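Local coordinates for protein mevalonate kinase, putative (Leishmania major, PDB 2HFS) that probably phosphorylates (R)-mevalonate with ATP to give (R)-5-phosphomevalonate and ADP, an early step of isoprenoid and sterol synthesis, at residues Ser231-Ala236 with Gln243-Leu248. Sequence-based numbering, arbitrary orientation.
Sequences SQAREA and QRLGQL
Arg244 reaches across to Gln232, Glu235 and Ala236 in a helical hairpin: helix 216-239 turns after a short connection into helix 242-258, and the two run back along each other, their axes 8.9 Å apart here with N-to-C directions 159° apart. The hairpin belongs to the C-terminal half of the GHMP kinase fold.

Its tight side is apolar, two leucines set against two alanines. Ala236 and Ala233, about one turn apart, present only methyl groups to the second helix, and the nearest CA atoms across the contact are those of Ala236 and Leu245, at 5.6 Å. Leu248 pushes its CD1 branch against the backbone of Ala233, 3.6 Å from the Ala233 N, while its other branch, CD2, lies 3.7 Å from CB of Gln232, whose side chain crosses it at about a right angle. Leu245 arrives more from the flank: with CG anti to the backbone N (chi1 -173°), it brings CD1 beside the Ala233 carbonyl. Ala233, Leu245 and Leu248 all also touch Phe25 of strand 17-25, and Leu248 meets Ile229, one turn before Ala233 on helix 216-239.

The other side is polar and more open to solvent, with Glu235 exposed and Arg244 partly so. Arg244 lays its guanidinium over the first helix, with CB of Ala236 off-centre against one face, 3.6 Å from the plane, and CB of Glu235 at the edge, in plane. The planes of the guanidinium and the Glu235 carboxylate are 82° apart, nearly perpendicular, and the salt bridge uses a single nitrogen and a single oxygen. The backbone O of Gln232 lies 2.8 Å from Arg244 NH2, but at a poor angle for a hydrogen bond; it already accepts one from Ala236 N. The bridge itself joins Glu235 OE2 to Arg244 NH2 at 3.1 Å.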
# COMPACT_ATOMS: atom_id res chain seq x y z
N SER A 231 18.43 8.38 4.63
CA SER A 231 19.39 8.13 5.71
C SER A 231 18.94 8.85 6.97
O SER A 231 18.89 8.29 8.08
CB SER A 231 20.77 8.65 5.28
OG SER A 231 21.76 8.42 6.27
N GLN A 232 18.59 10.11 6.78
CA GLN A 232 18.17 10.94 7.88
C GLN A 232 16.81 10.49 8.39
O GLN A 232 16.58 10.48 9.60
CB GLN A 232 18.18 12.41 7.47
CG GLN A 232 19.60 12.94 7.24
CD GLN A 232 19.63 14.43 6.95
OE1 GLN A 232 19.40 14.85 5.82
NE2 GLN A 232 19.91 15.23 7.98
N ALA A 233 15.92 10.07 7.49
CA ALA A 233 14.60 9.56 7.88
C ALA A 233 14.70 8.35 8.80
O ALA A 233 13.99 8.25 9.81
CB ALA A 233 13.77 9.25 6.65
N ARG A 234 15.60 7.44 8.46
CA ARG A 234 15.88 6.28 9.31
C ARG A 234 16.32 6.74 10.72
O ARG A 234 15.84 6.21 11.73
CB ARG A 234 16.93 5.39 8.65
CG ARG A 234 16.44 4.76 7.35
CD ARG A 234 17.36 3.67 6.77
NE ARG A 234 17.64 2.60 7.73
CZ ARG A 234 18.55 1.64 7.54
NH1 ARG A 234 19.27 1.61 6.43
NH2 ARG A 234 18.73 0.71 8.47
N GLU A 235 17.19 7.74 10.76
CA GLU A 235 17.63 8.33 12.01
C GLU A 235 16.43 8.81 12.80
O GLU A 235 16.16 8.31 13.90
CB GLU A 235 18.57 9.50 11.76
CG GLU A 235 20.02 9.14 11.55
CD GLU A 235 20.94 10.27 11.96
OE1 GLU A 235 21.76 10.04 12.86
OE2 GLU A 235 20.83 11.38 11.38
N ALA A 236 15.71 9.78 12.23
CA ALA A 236 14.52 10.35 12.85
C ALA A 236 13.60 9.30 13.48
O ALA A 236 13.07 9.52 14.58
CB ALA A 236 13.76 11.21 11.85
N GLN A 243 8.74 15.46 14.21
CA GLN A 243 8.84 16.76 13.54
C GLN A 243 9.88 16.70 12.41
O GLN A 243 9.64 17.20 11.31
CB GLN A 243 9.17 17.86 14.54
CG GLN A 243 9.09 19.25 13.98
CD GLN A 243 9.51 20.29 15.00
OE1 GLN A 243 8.91 20.38 16.08
NE2 GLN A 243 10.56 21.05 14.68
N ARG A 244 11.02 16.09 12.69
CA ARG A 244 12.08 15.97 11.71
C ARG A 244 11.67 15.01 10.61
O ARG A 244 11.96 15.24 9.42
CB ARG A 244 13.36 15.48 12.35
CG ARG A 244 14.45 15.20 11.34
CD ARG A 244 15.84 15.27 11.89
NE ARG A 244 16.73 14.35 11.17
CZ ARG A 244 17.19 13.21 11.68
NH1 ARG A 244 16.87 12.82 12.92
NH2 ARG A 244 17.98 12.45 10.95
N LEU A 245 11.01 13.92 11.00
CA LEU A 245 10.50 12.98 10.02
C LEU A 245 9.61 13.71 9.02
O LEU A 245 9.72 13.49 7.82
CB LEU A 245 9.75 11.83 10.70
CG LEU A 245 9.33 10.72 9.72
CD1 LEU A 245 10.52 9.88 9.28
CD2 LEU A 245 8.23 9.83 10.30
N GLY A 246 8.77 14.60 9.52
CA GLY A 246 7.85 15.38 8.68
C GLY A 246 8.56 16.31 7.71
O GLY A 246 8.25 16.36 6.52
N GLN A 247 9.52 17.07 8.24
CA GLN A 247 10.35 17.92 7.40
C GLN A 247 11.03 17.15 6.24
O GLN A 247 11.11 17.67 5.12
CB GLN A 247 11.38 18.67 8.25
CG GLN A 247 12.15 19.77 7.49
CD GLN A 247 11.30 20.52 6.45
OE1 GLN A 247 10.20 21.04 6.75
NE2 GLN A 247 11.80 20.56 5.21
N LEU A 248 11.48 15.93 6.51
CA LEU A 248 12.13 15.06 5.52
C LEU A 248 11.14 14.59 4.45
O LEU A 248 11.48 14.55 3.27
CB LEU A 248 12.80 13.86 6.21
CG LEU A 248 14.06 14.19 7.05
CD1 LEU A 248 14.26 13.19 8.15
CD2 LEU A 248 15.31 14.30 6.17